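Local structure of NS1 (Human bocavirus, 4KW3) at residues P204-N216 against R257-G271. The protein probably binds and nicks the viral replication origin through this N-terminal nuclease domain, with helicase activity elsewhere in the full-length protein, to start rolling-circle DNA replication. Numbering follows the deposited sequence.
Sequences PLRFFKNYLLPKN and RKNYHATLDNEVIPG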
loop_
_atom_site.group_PDB
_atom_site.type_symbol
_atom_site.label_atom_id
_atom_site.label_comp_id
_atom_site.label_asym_id
_atom_site.label_seq_id
_atom_site.Cartn_x
_atom_site.Cartn_y
_atom_site.Cartn_z
ATOM N N PRO A 204 6.062 -11.239 -11.710
ATOM C CA PRO A 204 5.313 -10.196 -10.997
ATOM C C PRO A 204 3.782 -10.274 -11.150
ATOM O O PRO A 204 3.085 -10.109 -10.150
ATOM C CB PRO A 204 5.859 -8.887 -11.595
ATOM C CG PRO A 204 6.566 -9.273 -12.839
ATOM C CD PRO A 204 7.093 -10.666 -12.586
ATOM N N LEU A 205 3.269 -10.521 -12.352
ATOM C CA LEU A 205 1.818 -10.662 -12.523
ATOM C C LEU A 205 1.237 -11.832 -11.730
ATOM O O LEU A 205 0.165 -11.703 -11.142
ATOM C CB LEU A 205 1.417 -10.795 -13.996
ATOM C CG LEU A 205 1.710 -9.527 -14.798
ATOM C CD1 LEU A 205 1.025 -9.571 -16.153
ATOM C CD2 LEU A 205 1.340 -8.275 -14.007
ATOM N N ARG A 206 1.917 -12.974 -11.714
ATOM C CA ARG A 206 1.371 -14.104 -10.974
ATOM C C ARG A 206 1.432 -13.882 -9.477
ATOM O O ARG A 206 0.568 -14.359 -8.735
ATOM C CB ARG A 206 2.002 -15.432 -11.394
ATOM C CG ARG A 206 1.268 -16.075 -12.558
ATOM C CD ARG A 206 1.754 -17.477 -12.941
ATOM N NE ARG A 206 0.989 -17.929 -14.098
ATOM C CZ ARG A 206 1.269 -17.586 -15.349
ATOM N NH1 ARG A 206 2.329 -16.828 -15.608
ATOM N NH2 ARG A 206 0.501 -18.018 -16.341
ATOM N N PHE A 207 2.447 -13.149 -9.030
ATOM C CA PHE A 207 2.537 -12.826 -7.616
ATOM C C PHE A 207 1.398 -11.873 -7.242
ATOM O O PHE A 207 0.748 -12.039 -6.198
ATOM C CB PHE A 207 3.900 -12.252 -7.256
ATOM C CG PHE A 207 3.986 -11.811 -5.844
ATOM C CD1 PHE A 207 4.069 -12.749 -4.823
ATOM C CD2 PHE A 207 3.913 -10.455 -5.523
ATOM C CE1 PHE A 207 4.105 -12.362 -3.503
ATOM C CE2 PHE A 207 3.959 -10.046 -4.206
ATOM C CZ PHE A 207 4.054 -10.997 -3.188
ATOM N N PHE A 208 1.155 -10.891 -8.110
ATOM C CA PHE A 208 0.006 -9.985 -7.984
ATOM C C PHE A 208 -1.312 -10.759 -7.942
ATOM O O PHE A 208 -2.114 -10.596 -7.018
ATOM C CB PHE A 208 -0.012 -9.007 -9.171
ATOM C CG PHE A 208 -1.159 -8.019 -9.154
ATOM C CD1 PHE A 208 -1.463 -7.291 -8.007
ATOM C CD2 PHE A 208 -1.916 -7.802 -10.301
ATOM C CE1 PHE A 208 -2.506 -6.372 -7.997
ATOM C CE2 PHE A 208 -2.984 -6.884 -10.303
ATOM C CZ PHE A 208 -3.275 -6.166 -9.145
ATOM N N LYS A 209 -1.516 -11.609 -8.948
ATOM C CA LYS A 209 -2.770 -12.328 -9.118
ATOM C C LYS A 209 -3.022 -13.289 -7.970
ATOM O O LYS A 209 -4.145 -13.353 -7.444
ATOM C CB LYS A 209 -2.781 -13.113 -10.429
ATOM C CG LYS A 209 -4.097 -13.843 -10.672
ATOM C CD LYS A 209 -3.997 -14.971 -11.703
ATOM C CE LYS A 209 -3.245 -16.140 -11.149
ATOM N NZ LYS A 209 -3.371 -17.360 -12.000
ATOM N N ASN A 210 -1.973 -14.006 -7.553
ATOM C CA ASN A 210 -2.171 -15.062 -6.573
ATOM C C ASN A 210 -2.024 -14.663 -5.122
ATOM O O ASN A 210 -2.684 -15.259 -4.267
ATOM C CB ASN A 210 -1.276 -16.270 -6.877
ATOM C CG ASN A 210 -1.722 -16.983 -8.103
ATOM O OD1 ASN A 210 -2.922 -17.097 -8.335
ATOM N ND2 ASN A 210 -0.780 -17.426 -8.926
ATOM N N TYR A 211 -1.224 -13.639 -4.838
ATOM C CA TYR A 211 -1.012 -13.289 -3.443
ATOM C C TYR A 211 -1.656 -11.947 -3.075
ATOM O O TYR A 211 -2.262 -11.840 -2.030
ATOM C CB TYR A 211 0.482 -13.334 -3.007
ATOM C CG TYR A 211 0.606 -12.801 -1.592
ATOM C CD1 TYR A 211 0.322 -13.621 -0.488
ATOM C CD2 TYR A 211 0.923 -11.456 -1.352
ATOM C CE1 TYR A 211 0.365 -13.120 0.812
ATOM C CE2 TYR A 211 0.969 -10.949 -0.055
ATOM C CZ TYR A 211 0.682 -11.788 1.023
ATOM O OH TYR A 211 0.723 -11.296 2.312
ATOM N N LEU A 212 -1.593 -10.948 -3.944
ATOM C CA LEU A 212 -2.127 -9.625 -3.593
ATOM C C LEU A 212 -3.641 -9.475 -3.884
ATOM O O LEU A 212 -4.376 -8.909 -3.075
ATOM C CB LEU A 212 -1.330 -8.528 -4.296
ATOM C CG LEU A 212 0.133 -8.339 -3.863
ATOM C CD1 LEU A 212 0.767 -7.215 -4.667
ATOM C CD2 LEU A 212 0.231 -8.030 -2.357
ATOM N N LEU A 213 -4.103 -9.999 -5.021
ATOM C CA LEU A 213 -5.501 -9.851 -5.427
ATOM C C LEU A 213 -6.549 -10.522 -4.538
ATOM O O LEU A 213 -7.515 -9.877 -4.120
ATOM C CB LEU A 213 -5.704 -10.271 -6.882
ATOM C CG LEU A 213 -5.319 -9.191 -7.884
ATOM C CD1 LEU A 213 -5.870 -9.560 -9.231
ATOM C CD2 LEU A 213 -5.844 -7.839 -7.406
ATOM N N PRO A 214 -6.360 -11.807 -4.214
ATOM C CA PRO A 214 -7.511 -12.456 -3.563
ATOM C C PRO A 214 -7.595 -12.190 -2.061
ATOM O O PRO A 214 -7.484 -13.086 -1.237
ATOM C CB PRO A 214 -7.293 -13.936 -3.878
ATOM C CG PRO A 214 -5.811 -14.080 -4.014
ATOM C CD PRO A 214 -5.249 -12.747 -4.459
ATOM N N LYS A 215 -7.799 -10.925 -1.727
ATOM C CA LYS A 215 -8.006 -10.513 -0.349
ATOM C C LYS A 215 -9.289 -9.688 -0.276
ATOM O O LYS A 215 -9.713 -9.088 -1.266
ATOM C CB LYS A 215 -6.814 -9.691 0.151
ATOM C CG LYS A 215 -5.489 -10.416 0.071
ATOM C CD LYS A 215 -4.375 -9.582 0.655
ATOM C CE LYS A 215 -3.035 -10.302 0.583
ATOM N NZ LYS A 215 -2.036 -9.677 1.495
ATOM N N ASN A 216 -9.911 -9.648 0.894
ATOM C CA ASN A 216 -11.075 -8.786 1.058
ATOM C C ASN A 216 -10.600 -7.433 1.556
ATOM O O ASN A 216 -9.501 -7.315 2.102
ATOM C CB ASN A 216 -12.085 -9.414 2.006
ATOM C CG ASN A 216 -12.574 -10.767 1.511
ATOM O OD1 ASN A 216 -12.884 -10.930 0.323
ATOM N ND2 ASN A 216 -12.667 -11.741 2.418
ATOM N N ARG A 257 -12.664 -5.681 -8.262
ATOM C CA ARG A 257 -11.487 -6.500 -7.852
ATOM C C ARG A 257 -11.662 -7.971 -8.265
ATOM O O ARG A 257 -10.838 -8.516 -8.996
ATOM C CB ARG A 257 -11.068 -6.355 -6.344
ATOM C CG ARG A 257 -9.841 -7.236 -5.947
ATOM C CD ARG A 257 -9.347 -7.157 -4.469
ATOM N NE ARG A 257 -8.455 -6.034 -4.302
ATOM C CZ ARG A 257 -7.159 -6.087 -4.009
ATOM N NH1 ARG A 257 -6.521 -7.220 -3.763
ATOM N NH2 ARG A 257 -6.503 -4.953 -3.916
ATOM N N LYS A 258 -12.752 -8.602 -7.835
ATOM C CA LYS A 258 -12.921 -10.024 -8.087
ATOM C C LYS A 258 -12.986 -10.324 -9.583
ATOM O O LYS A 258 -12.423 -11.324 -10.043
ATOM C CB LYS A 258 -14.133 -10.589 -7.356
ATOM C CG LYS A 258 -14.231 -12.080 -7.456
ATOM C CD LYS A 258 -13.888 -12.741 -6.140
ATOM C CE LYS A 258 -15.027 -13.625 -5.676
ATOM N NZ LYS A 258 -15.250 -14.719 -6.650
ATOM N N ASN A 259 -13.648 -9.461 -10.347
ATOM C CA ASN A 259 -13.678 -9.671 -11.784
ATOM C C ASN A 259 -12.305 -9.472 -12.426
ATOM O O ASN A 259 -11.902 -10.238 -13.308
ATOM C CB ASN A 259 -14.733 -8.793 -12.459
ATOM C CG ASN A 259 -14.861 -9.088 -13.939
ATOM O OD1 ASN A 259 -14.949 -8.179 -14.764
ATOM N ND2 ASN A 259 -14.842 -10.373 -14.289
ATOM N N TYR A 260 -11.582 -8.461 -11.961
ATOM C CA TYR A 260 -10.201 -8.210 -12.408
ATOM C C TYR A 260 -9.351 -9.454 -12.207
ATOM O O TYR A 260 -8.675 -9.899 -13.132
ATOM C CB TYR A 260 -9.606 -7.041 -11.631
ATOM C CG TYR A 260 -8.416 -6.397 -12.272
ATOM C CD1 TYR A 260 -7.141 -6.943 -12.128
ATOM C CD2 TYR A 260 -8.544 -5.195 -12.961
ATOM C CE1 TYR A 260 -6.031 -6.325 -12.682
ATOM C CE2 TYR A 260 -7.459 -4.581 -13.523
ATOM C CZ TYR A 260 -6.195 -5.149 -13.387
ATOM O OH TYR A 260 -5.107 -4.518 -13.952
ATOM N N HIS A 261 -9.421 -10.032 -11.006
ATOM C CA HIS A 261 -8.742 -11.295 -10.709
ATOM C C HIS A 261 -9.153 -12.454 -11.618
ATOM O O HIS A 261 -8.307 -13.231 -12.075
ATOM C CB HIS A 261 -9.009 -11.682 -9.272
ATOM C CG HIS A 261 -8.452 -13.013 -8.895
ATOM N ND1 HIS A 261 -9.164 -14.186 -9.039
ATOM C CD2 HIS A 261 -7.250 -13.363 -8.383
ATOM C CE1 HIS A 261 -8.428 -15.199 -8.626
ATOM N NE2 HIS A 261 -7.260 -14.728 -8.226
ATOM N N ALA A 262 -10.457 -12.559 -11.866
ATOM C CA ALA A 262 -11.025 -13.616 -12.696
ATOM C C ALA A 262 -10.477 -13.522 -14.119
ATOM O O ALA A 262 -10.100 -14.525 -14.712
ATOM C CB ALA A 262 -12.539 -13.509 -12.712
ATOM N N THR A 263 -10.439 -12.308 -14.664
ATOM C CA THR A 263 -9.893 -12.094 -15.989
ATOM C C THR A 263 -8.416 -12.504 -16.063
ATOM O O THR A 263 -8.022 -13.218 -16.981
ATOM C CB THR A 263 -10.051 -10.631 -16.421
ATOM O OG1 THR A 263 -11.443 -10.292 -16.451
ATOM C CG2 THR A 263 -9.441 -10.408 -17.790
ATOM N N LEU A 264 -7.600 -12.068 -15.098
ATOM C CA LEU A 264 -6.208 -12.522 -15.037
ATOM C C LEU A 264 -6.098 -14.039 -14.942
ATOM O O LEU A 264 -5.272 -14.654 -15.606
ATOM C CB LEU A 264 -5.443 -11.881 -13.877
ATOM C CG LEU A 264 -5.151 -10.393 -14.002
ATOM C CD1 LEU A 264 -4.357 -9.906 -12.792
ATOM C CD2 LEU A 264 -4.421 -10.105 -15.301
ATOM N N ASP A 265 -6.938 -14.642 -14.114
ATOM C CA ASP A 265 -6.826 -16.067 -13.848
ATOM C C ASP A 265 -7.301 -16.929 -15.022
ATOM O O ASP A 265 -6.820 -18.039 -15.220
ATOM C CB ASP A 265 -7.579 -16.425 -12.568
ATOM C CG ASP A 265 -7.070 -17.693 -11.929
ATOM O OD1 ASP A 265 -5.857 -17.986 -12.065
ATOM O OD2 ASP A 265 -7.881 -18.391 -11.277
ATOM N N ASN A 266 -8.218 -16.405 -15.820
ATOM C CA ASN A 266 -8.778 -17.176 -16.927
ATOM C C ASN A 266 -8.209 -16.915 -18.328
ATOM O O ASN A 266 -7.991 -17.856 -19.076
ATOM C CB ASN A 266 -10.309 -17.075 -16.936
ATOM C CG ASN A 266 -10.930 -17.500 -15.607
ATOM O OD1 ASN A 266 -11.614 -16.714 -14.949
ATOM N ND2 ASN A 266 -10.696 -18.747 -15.211
ATOM N N GLU A 267 -7.968 -15.652 -18.672
ATOM C CA GLU A 267 -7.570 -15.276 -20.026
ATOM C C GLU A 267 -6.101 -14.922 -20.133
ATOM O O GLU A 267 -5.445 -15.220 -21.131
ATOM C CB GLU A 267 -8.365 -14.062 -20.476
ATOM C CG GLU A 267 -9.820 -14.170 -20.116
ATOM C CD GLU A 267 -10.610 -12.983 -20.596
ATOM O OE1 GLU A 267 -10.000 -12.097 -21.254
ATOM O OE2 GLU A 267 -11.828 -12.936 -20.293
ATOM N N VAL A 268 -5.586 -14.253 -19.119
ATOM C CA VAL A 268 -4.258 -13.682 -19.240
ATOM C C VAL A 268 -3.140 -14.591 -18.727
ATOM O O VAL A 268 -2.254 -14.968 -19.473
ATOM C CB VAL A 268 -4.184 -12.354 -18.530
ATOM C CG1 VAL A 268 -2.824 -11.704 -18.809
ATOM C CG2 VAL A 268 -5.340 -11.479 -18.993
ATOM N N ILE A 269 -3.190 -14.930 -17.446
ATOM C CA ILE A 269 -2.132 -15.705 -16.829
ATOM C C ILE A 269 -2.655 -16.781 -15.881
ATOM O O ILE A 269 -2.559 -16.635 -14.668
ATOM C CB ILE A 269 -1.169 -14.804 -16.041
ATOM C CG1 ILE A 269 -1.951 -13.754 -15.259
ATOM C CG2 ILE A 269 -0.202 -14.118 -16.976
ATOM C CD1 ILE A 269 -1.267 -13.300 -13.993
ATOM N N PRO A 270 -3.202 -17.869 -16.433
ATOM C CA PRO A 270 -3.689 -19.006 -15.639
ATOM C C PRO A 270 -2.593 -19.610 -14.791
ATOM O O PRO A 270 -1.411 -19.514 -15.133
ATOM C CB PRO A 270 -4.113 -20.012 -16.707
ATOM C CG PRO A 270 -4.460 -19.141 -17.902
ATOM C CD PRO A 270 -3.435 -18.058 -17.875
ATOM N N GLY A 271 -2.982 -20.223 -13.684
ATOM C CA GLY A 271 -2.018 -20.784 -12.758
ATOM C C GLY A 271 -1.450 -19.704 -11.855
ATOM O O GLY A 271 -0.461 -19.948 -11.177
#
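Leu213 lies against the first two turns of helix 257-268, its CD1 packed on the CA and CB of His261 and 3.9 Å from Leu264 CD1. Its other methyl, CD2, sits over one face of the Arg257 guanidinium. Phe208 continues this close-packed side: the Tyr260 CE1 atom comes to the rim of its ring, 3.9 Å from CE2, and the two side chains cross at about a right angle. Arg257 bends at chi3 (-84°), which brings NH1 onto the carbonyls of Leu212 and Leu213; NH1 gives a fairly straight bond to Leu213 O (2.9 Å, 164° at the hydrogen) and a weak one to Leu212 O. Leu213 O also takes the N-H of Lys215, from the same face, closing the inverse gamma turn centred on Pro214.

Lys209 marks the change in character. Its CG lies on Leu264 CB, and a bend at chi3 carries NZ to Asp265 OD1 in a 2.6 Å salt bridge, with a second bond to Ile269 O at 2.9 Å. Ile269 CD1 still packs on Leu205 CB (3.7 Å), but farther out the contact turns polar and more open, at Pro270 and Gly271, the exposed last residues of this construct. Arg206 reaches out extended and grips Pro270 O side-on with NE and NH2 (2.7 Å from NH2), while Ile269 CB lies over one guanidinium face, toward its rim; Asp203 holds NH1. Asn210 adds a weak bond to Gly271 O.

Residues 211-215 form the predicted RCR-3 motif of this parvoviral nuclease domain, with Tyr211 the predicted nucleophile. The axes of these helical segments come within 10.2 Å, their directions 132° apart, nearer antiparallel than parallel. Helix 257-268 packs on one flank of helix 204-212, while Phe207 and Leu212 rest on strand 114-122; Phe208 and Tyr260 both reach Ile247 of strand 241-247.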